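Local coordinates for protein 3-deoxy-manno-octulosonate cytidylyltransferase (Escherichia coli, PDB 1H7E) that activates the eight-carbon sugar KDO by coupling it to CMP from CTP, with release of diphosphate, probably for bacterial lipopolysaccharide synthesis, at residues K2-I7 against H85-D90; A89-N94 against A177-V182. One frame throughout, in Å; residues are numbered along the deposited sequence.

In the fold
From the N terminus, strand 3-8 is laid down first, and contact 1 closes the long excursion through strands 45-50 and 65-68 and helix 76-86 by bringing 85-90 back beside residues 2-4. The chain then runs straight into strand 91-94, so A89 and D90 serve both contacts. Contact 2 closes the next excursion, which passes through helix 104-116 and strand 122-129 before strand 169-179 returns antiparallel to 91-94. The two loops therefore follow one another, overlapping at 89-90, and their centres lie about 7 Å apart. Together they bring strand 3-8, strand 91-94 and the antiparallel strand 169-179 side by side in one mixed sheet.

Contact 1: K2-I7 against H85-D90; sequences KAVIVI and HKVEAD
The end of a beta-alpha-beta crossover in the Rossmann-like GT-A core is fixed here, where the chain from helix 76-86 enters strand 91-94 beside strand 3-8. K2 and D90 meet through a two-bond ring. K2 N donates to D90 OD2 at 2.8 Å, reaching the anti side of the carboxylate 24° out of its plane, while D90 N donates to K2 O at 2.8 Å. D90 CG stands beside its own backbone N (chi1 -60°), which turns the carboxylate back to the K2 amide. The K2 side chain runs fully extended over the loop, its CE 3.5 Å from E88 O, and NZ donates to E88 O at 3.1 Å; the same ammonium forms a salt bridge with E45, its stronger partner. Beneath these polar bonds V4 CG1 packs against A89 CB at 3.7 Å, and V4 CG2 approaches V87 CG1 at 4.3 Å. Polar bonds thus hold the outer part of the contact and methyl groups its buried part. Strand 91-94 continues the pairing through backbone bonds of I91 to K2 and V4, V4 also touches Y92, and V87 leans on W47 of strand 45-50.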
ATOM      1  N   LYS A   2      -2.187  20.825  22.958  1.00 33.95           N
ATOM      2  CA  LYS A   2      -3.515  21.373  22.703  1.00 26.53           C
ATOM      3  C   LYS A   2      -4.063  20.794  21.407  1.00 22.88           C
ATOM      4  O   LYS A   2      -3.376  20.750  20.382  1.00 21.72           O
ATOM      5  CB  LYS A   2      -3.444  22.893  22.606  1.00 25.57           C
ATOM      6  CG  LYS A   2      -4.784  23.578  22.448  1.00 28.98           C
ATOM      7  CD  LYS A   2      -4.578  25.066  22.195  1.00 32.51           C
ATOM      8  CE  LYS A   2      -5.889  25.787  21.939  1.00 34.33           C
ATOM      9  NZ  LYS A   2      -5.685  27.207  21.492  1.00 38.91           N
ATOM     10  N   ALA A   3      -5.304  20.343  21.459  1.00 21.13           N
ATOM     11  CA  ALA A   3      -5.943  19.773  20.291  1.00 17.14           C
ATOM     12  C   ALA A   3      -7.205  20.538  20.000  1.00 18.10           C
ATOM     13  O   ALA A   3      -7.906  20.948  20.924  1.00 19.01           O
ATOM     14  CB  ALA A   3      -6.292  18.313  20.558  1.00 17.90           C
ATOM     15  N   VAL A   4      -7.490  20.750  18.721  1.00 14.43           N
ATOM     16  CA  VAL A   4      -8.729  21.410  18.329  1.00 14.91           C
ATOM     17  C   VAL A   4      -9.427  20.591  17.242  1.00 14.99           C
ATOM     18  O   VAL A   4      -8.793  19.834  16.502  1.00 16.89           O
ATOM     19  CB  VAL A   4      -8.527  22.873  17.822  1.00 17.42           C
ATOM     20  CG1 VAL A   4      -7.739  23.698  18.863  1.00 16.30           C
ATOM     21  CG2 VAL A   4      -7.855  22.891  16.477  1.00 17.80           C
ATOM     22  N   ILE A   5     -10.740  20.682  17.197  1.00 13.05           N
ATOM     23  CA  ILE A   5     -11.505  19.980  16.180  1.00 14.33           C
ATOM     24  C   ILE A   5     -11.990  21.005  15.180  1.00 14.77           C
ATOM     25  O   ILE A   5     -12.517  22.047  15.566  1.00 15.69           O
ATOM     26  CB  ILE A   5     -12.724  19.245  16.765  1.00 13.67           C
ATOM     27  CG1 ILE A   5     -12.259  18.030  17.559  1.00 13.40           C
ATOM     28  CG2 ILE A   5     -13.706  18.869  15.655  1.00 12.82           C
ATOM     29  CD1 ILE A   5     -13.371  17.353  18.319  1.00 16.72           C
ATOM     30  N   VAL A   6     -11.760  20.737  13.895  1.00 13.55           N
ATOM     31  CA  VAL A   6     -12.203  21.628  12.831  1.00 12.57           C
ATOM     32  C   VAL A   6     -13.206  20.858  11.981  1.00 16.32           C
ATOM     33  O   VAL A   6     -12.943  19.725  11.560  1.00 17.54           O
ATOM     34  CB  VAL A   6     -11.028  22.121  11.940  1.00 11.84           C
ATOM     35  CG1 VAL A   6     -11.556  22.986  10.812  1.00 11.57           C
ATOM     36  CG2 VAL A   6     -10.036  22.906  12.768  1.00 13.59           C
ATOM     37  N   ILE A   7     -14.370  21.452  11.763  1.00 15.03           N
ATOM     38  CA  ILE A   7     -15.421  20.831  10.979  1.00 14.92           C
ATOM     39  C   ILE A   7     -15.643  21.631   9.699  1.00 19.54           C
ATOM     40  O   ILE A   7     -16.164  22.744   9.745  1.00 20.23           O
ATOM     41  CB  ILE A   7     -16.760  20.806  11.757  1.00 16.55           C
ATOM     42  CG1 ILE A   7     -16.601  20.077  13.093  1.00 13.63           C
ATOM     43  CG2 ILE A   7     -17.863  20.143  10.912  1.00 15.92           C
ATOM     44  CD1 ILE A   7     -17.735  20.369  14.058  1.00 12.56           C
ATOM     45  N   HIS A  85      -3.126  28.468  10.348  1.00 17.35           N
ATOM     46  CA  HIS A  85      -2.367  29.713  10.541  1.00 20.61           C
ATOM     47  C   HIS A  85      -3.001  30.668  11.548  1.00 20.69           C
ATOM     48  O   HIS A  85      -2.293  31.409  12.235  1.00 20.88           O
ATOM     49  CB  HIS A  85      -2.206  30.439   9.222  1.00 20.68           C
ATOM     50  CG  HIS A  85      -1.207  29.807   8.320  1.00 21.89           C
ATOM     51  ND1 HIS A  85       0.112  29.634   8.680  1.00 25.14           N
ATOM     52  CD2 HIS A  85      -1.328  29.315   7.067  1.00 20.50           C
ATOM     53  CE1 HIS A  85       0.761  29.059   7.683  1.00 24.09           C
ATOM     54  NE2 HIS A  85      -0.089  28.855   6.693  1.00 26.23           N
ATOM     55  N   LYS A  86      -4.330  30.625  11.622  1.00 20.32           N
ATOM     56  CA  LYS A  86      -5.123  31.459  12.516  1.00 23.70           C
ATOM     57  C   LYS A  86      -5.491  30.855  13.855  1.00 25.60           C
ATOM     58  O   LYS A  86      -5.597  31.581  14.833  1.00 25.25           O
ATOM     59  CB  LYS A  86      -6.384  31.938  11.808  1.00 24.22           C
ATOM     60  CG  LYS A  86      -6.066  32.919  10.718  1.00 28.01           C
ATOM     61  CD  LYS A  86      -7.296  33.426  10.023  1.00 32.25           C
ATOM     62  CE  LYS A  86      -6.915  34.517   9.041  1.00 33.43           C
ATOM     63  NZ  LYS A  86      -8.122  35.071   8.405  1.00 36.79           N
ATOM     64  N   VAL A  87      -5.724  29.542  13.902  1.00 23.75           N
ATOM     65  CA  VAL A  87      -6.081  28.861  15.149  1.00 19.63           C
ATOM     66  C   VAL A  87      -4.910  28.006  15.598  1.00 24.16           C
ATOM     67  O   VAL A  87      -4.582  27.001  14.955  1.00 19.80           O
ATOM     68  CB  VAL A  87      -7.323  27.967  14.966  1.00 20.81           C
ATOM     69  CG1 VAL A  87      -7.600  27.174  16.233  1.00 20.45           C
ATOM     70  CG2 VAL A  87      -8.525  28.804  14.578  1.00 19.12           C
ATOM     71  N   GLU A  88      -4.302  28.377  16.723  1.00 21.96           N
ATOM     72  CA  GLU A  88      -3.153  27.647  17.224  1.00 25.87           C
ATOM     73  C   GLU A  88      -3.494  26.341  17.960  1.00 22.78           C
ATOM     74  O   GLU A  88      -4.395  26.307  18.791  1.00 24.29           O
ATOM     75  CB  GLU A  88      -2.305  28.560  18.112  1.00 31.27           C
ATOM     76  CG  GLU A  88      -1.056  27.877  18.665  1.00 44.05           C
ATOM     77  CD  GLU A  88      -0.231  28.770  19.573  1.00 50.84           C
ATOM     78  OE1 GLU A  88      -0.780  29.759  20.120  1.00 53.87           O
ATOM     79  OE2 GLU A  88       0.973  28.472  19.745  1.00 56.29           O
ATOM     80  N   ALA A  89      -2.751  25.278  17.648  1.00 19.88           N
ATOM     81  CA  ALA A  89      -2.937  23.970  18.267  1.00 15.62           C
ATOM     82  C   ALA A  89      -1.762  23.087  17.890  1.00 15.43           C
ATOM     83  O   ALA A  89      -1.017  23.397  16.979  1.00 15.23           O
ATOM     84  CB  ALA A  89      -4.246  23.333  17.798  1.00 13.91           C
ATOM     85  N   ASP A  90      -1.539  22.041  18.667  1.00 17.17           N
ATOM     86  CA  ASP A  90      -0.467  21.104  18.373  1.00 18.53           C
ATOM     87  C   ASP A  90      -1.052  19.987  17.491  1.00 19.03           C
ATOM     88  O   ASP A  90      -0.352  19.431  16.652  1.00 18.43           O
ATOM     89  CB  ASP A  90       0.062  20.493  19.665  1.00 22.95           C
ATOM     90  CG  ASP A  90       0.613  21.539  20.624  1.00 32.60           C
ATOM     91  OD1 ASP A  90       1.426  22.370  20.175  1.00 36.94           O
ATOM     92  OD2 ASP A  90       0.229  21.539  21.817  1.00 33.45           O
TER

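Contact 2: A89-N94 against A177-V182; sequences ADIYIN and AYRRDV
Y92 OH lies between two chain segments: it is hydrogen-bonded to V87 O, its stronger partner, and R180 NH1 approaches it at 2.7 Å. The second bond is weak, because the N-H...O angle is only 118°, although NH1 lies in the plane of the phenol ring and the hydroxyl at the guanidinium edge. The two planes are 34° apart. The R180 chain leaves its backbone with CG turned away from N and stays extended to NE, which carries the side chain past A89 O, 3.2 Å from CD, to the hydroxyl; NH1 also donates to M84 O of helix 76-86. On one face of the Y92 ring sits A89 CB, 3.7 Å above the plane and offset toward the rim.

The backbones form an antiparallel ladder, with the short strand axes at 154°. Y92 and Y178 are its hydrogen-bonded pair: Y92 N reaches Y178 O at 2.9 Å, and Y178 N returns to Y92 O. I91-R179 and I93-A177 are non-hydrogen-bonded pairs on the other face, where I93 CG1 meets A177 CB at 4.2 Å and I91 CD1 lies over the R179 guanidinium, 4.1 Å from NH2. R179 NH1 is hydrogen-bonded to L120 O and M114 O. Beyond the ladder R180 N donates to D90 O at 3.0 Å as helix 180-185 begins. The hydroxyl's bond to V87 O uses its proton, leaving it to accept only weakly from R180 NH1, so the phenol is held mainly by the loop before strand 91-94, with a weaker tie to the start of helix 180-185.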
ATOM      1  N   ALA A  89      -2.751  25.278  17.648  1.00 19.88           N
ATOM      2  CA  ALA A  89      -2.937  23.970  18.267  1.00 15.62           C
ATOM      3  C   ALA A  89      -1.762  23.087  17.890  1.00 15.43           C
ATOM      4  O   ALA A  89      -1.017  23.397  16.979  1.00 15.23           O
ATOM      5  CB  ALA A  89      -4.246  23.333  17.798  1.00 13.91           C
ATOM      6  N   ASP A  90      -1.539  22.041  18.667  1.00 17.17           N
ATOM      7  CA  ASP A  90      -0.467  21.104  18.373  1.00 18.53           C
ATOM      8  C   ASP A  90      -1.052  19.987  17.491  1.00 19.03           C
ATOM      9  O   ASP A  90      -0.352  19.431  16.652  1.00 18.43           O
ATOM     10  CB  ASP A  90       0.062  20.493  19.665  1.00 22.95           C
ATOM     11  CG  ASP A  90       0.613  21.539  20.624  1.00 32.60           C
ATOM     12  OD1 ASP A  90       1.426  22.370  20.175  1.00 36.94           O
ATOM     13  OD2 ASP A  90       0.229  21.539  21.817  1.00 33.45           O
ATOM     14  N   ILE A  91      -2.337  19.681  17.698  1.00 17.32           N
ATOM     15  CA  ILE A  91      -3.043  18.620  16.962  1.00 15.88           C
ATOM     16  C   ILE A  91      -4.379  19.100  16.427  1.00 15.57           C
ATOM     17  O   ILE A  91      -5.198  19.619  17.182  1.00 16.91           O
ATOM     18  CB  ILE A  91      -3.318  17.402  17.886  1.00 16.31           C
ATOM     19  CG1 ILE A  91      -1.991  16.783  18.351  1.00 16.57           C
ATOM     20  CG2 ILE A  91      -4.206  16.373  17.167  1.00 15.92           C
ATOM     21  CD1 ILE A  91      -2.134  15.837  19.512  1.00 17.65           C
ATOM     22  N   TYR A  92      -4.602  18.930  15.125  1.00 11.95           N
ATOM     23  CA  TYR A  92      -5.852  19.342  14.493  1.00 10.10           C
ATOM     24  C   TYR A  92      -6.597  18.106  14.033  1.00 13.69           C
ATOM     25  O   TYR A  92      -6.033  17.262  13.333  1.00 14.71           O
ATOM     26  CB  TYR A  92      -5.586  20.208  13.264  1.00 11.03           C
ATOM     27  CG  TYR A  92      -4.873  21.507  13.565  1.00 12.64           C
ATOM     28  CD1 TYR A  92      -3.494  21.539  13.720  1.00 14.05           C
ATOM     29  CD2 TYR A  92      -5.592  22.702  13.712  1.00 15.49           C
ATOM     30  CE1 TYR A  92      -2.838  22.733  14.025  1.00 18.36           C
ATOM     31  CE2 TYR A  92      -4.948  23.903  14.016  1.00 14.91           C
ATOM     32  CZ  TYR A  92      -3.577  23.909  14.170  1.00 18.68           C
ATOM     33  OH  TYR A  92      -2.915  25.080  14.469  1.00 19.10           O
ATOM     34  N   ILE A  93      -7.860  18.004  14.413  1.00 11.70           N
ATOM     35  CA  ILE A  93      -8.699  16.873  14.029  1.00 12.82           C
ATOM     36  C   ILE A  93      -9.693  17.413  13.023  1.00 16.23           C
ATOM     37  O   ILE A  93     -10.369  18.420  13.267  1.00 17.00           O
ATOM     38  CB  ILE A  93      -9.438  16.285  15.243  1.00 12.74           C
ATOM     39  CG1 ILE A  93      -8.428  15.665  16.198  1.00 16.38           C
ATOM     40  CG2 ILE A  93     -10.480  15.240  14.798  1.00 15.85           C
ATOM     41  CD1 ILE A  93      -8.995  15.395  17.559  1.00 19.36           C
ATOM     42  N   ASN A  94      -9.764  16.767  11.871  1.00 12.08           N
ATOM     43  CA  ASN A  94     -10.668  17.196  10.821  1.00 14.52           C
ATOM     44  C   ASN A  94     -11.832  16.216  10.771  1.00 18.12           C
ATOM     45  O   ASN A  94     -11.632  15.045  10.462  1.00 20.40           O
ATOM     46  CB  ASN A  94      -9.916  17.191   9.494  1.00 20.35           C
ATOM     47  CG  ASN A  94     -10.523  18.119   8.468  1.00 31.76           C
ATOM     48  OD1 ASN A  94     -10.797  19.290   8.757  1.00 35.14           O
ATOM     49  ND2 ASN A  94     -10.693  17.620   7.241  1.00 34.56           N
ATOM     50  N   ALA A 177      -6.415  13.179  12.132  1.00 12.12           N
ATOM     51  CA  ALA A 177      -5.750  13.974  13.178  1.00 11.15           C
ATOM     52  C   ALA A 177      -4.378  14.290  12.560  1.00 13.54           C
ATOM     53  O   ALA A 177      -3.669  13.388  12.093  1.00 14.68           O
ATOM     54  CB  ALA A 177      -5.578  13.183  14.471  1.00 11.48           C
ATOM     55  N   TYR A 178      -4.024  15.569  12.506  1.00 11.20           N
ATOM     56  CA  TYR A 178      -2.748  15.993  11.939  1.00 11.41           C
ATOM     57  C   TYR A 178      -1.944  16.756  12.953  1.00 14.46           C
ATOM     58  O   TYR A 178      -2.494  17.575  13.668  1.00 15.50           O
ATOM     59  CB  TYR A 178      -2.945  16.986  10.788  1.00 14.17           C
ATOM     60  CG  TYR A 178      -3.738  16.490   9.617  1.00 14.90           C
ATOM     61  CD1 TYR A 178      -3.106  15.866   8.537  1.00 15.03           C
ATOM     62  CD2 TYR A 178      -5.109  16.694   9.549  1.00 11.96           C
ATOM     63  CE1 TYR A 178      -3.819  15.471   7.420  1.00 15.68           C
ATOM     64  CE2 TYR A 178      -5.837  16.291   8.422  1.00 15.87           C
ATOM     65  CZ  TYR A 178      -5.177  15.686   7.369  1.00 16.24           C
ATOM     66  OH  TYR A 178      -5.871  15.314   6.248  1.00 23.04           O
ATOM     67  N   ARG A 179      -0.646  16.490  12.997  1.00 14.43           N
ATOM     68  CA  ARG A 179       0.282  17.232  13.841  1.00 14.64           C
ATOM     69  C   ARG A 179       0.440  18.592  13.112  1.00 15.91           C
ATOM     70  O   ARG A 179       0.337  18.670  11.872  1.00 11.28           O
ATOM     71  CB  ARG A 179       1.636  16.532  13.863  1.00 18.96           C
ATOM     72  CG  ARG A 179       2.274  16.464  15.197  1.00 27.28           C
ATOM     73  CD  ARG A 179       2.113  15.086  15.746  1.00 31.55           C
ATOM     74  NE  ARG A 179       2.045  15.099  17.202  1.00 38.89           N
ATOM     75  CZ  ARG A 179       1.732  14.042  17.945  1.00 41.43           C
ATOM     76  NH1 ARG A 179       1.459  12.870  17.361  1.00 36.86           N
ATOM     77  NH2 ARG A 179       1.657  14.169  19.270  1.00 42.98           N
ATOM     78  N   ARG A 180       0.675  19.661  13.873  1.00 14.32           N
ATOM     79  CA  ARG A 180       0.831  20.998  13.298  1.00 15.30           C
ATOM     80  C   ARG A 180       1.904  21.086  12.197  1.00 12.73           C
ATOM     81  O   ARG A 180       1.674  21.688  11.135  1.00 13.24           O
ATOM     82  CB  ARG A 180       1.131  22.011  14.424  1.00 12.95           C
ATOM     83  CG  ARG A 180       1.211  23.455  13.958  1.00 18.49           C
ATOM     84  CD  ARG A 180       1.343  24.434  15.137  1.00 22.58           C
ATOM     85  NE  ARG A 180       1.646  25.786  14.668  1.00 23.57           N
ATOM     86  CZ  ARG A 180       0.746  26.701  14.308  1.00 25.27           C
ATOM     87  NH1 ARG A 180      -0.550  26.450  14.370  1.00 24.50           N
ATOM     88  NH2 ARG A 180       1.154  27.858  13.799  1.00 27.26           N
ATOM     89  N   ASP A 181       3.060  20.478  12.430  1.00 15.15           N
ATOM     90  CA  ASP A 181       4.140  20.545  11.441  1.00 17.55           C
ATOM     91  C   ASP A 181       3.807  19.923  10.085  1.00 18.23           C
ATOM     92  O   ASP A 181       4.369  20.334   9.072  1.00 18.67           O
ATOM     93  CB  ASP A 181       5.457  19.993  11.998  1.00 27.10           C
ATOM     94  CG  ASP A 181       5.338  18.564  12.489  1.00 34.35           C
ATOM     95  OD1 ASP A 181       5.500  18.331  13.703  1.00 40.79           O
ATOM     96  OD2 ASP A 181       5.106  17.660  11.660  1.00 46.49           O
ATOM     97  N   VAL A 182       2.857  18.984  10.045  1.00 15.41           N
ATOM     98  CA  VAL A 182       2.464  18.375   8.770  1.00 14.90           C
ATOM     99  C   VAL A 182       1.707  19.391   7.932  1.00 15.54           C
ATOM    100  O   VAL A 182       1.955  19.539   6.734  1.00 15.14           O
ATOM    101  CB  VAL A 182       1.580  17.114   8.973  1.00 15.89           C
ATOM    102  CG1 VAL A 182       1.094  16.584   7.622  1.00 17.00           C
ATOM    103  CG2 VAL A 182       2.383  16.039   9.684  1.00 16.29           C
TER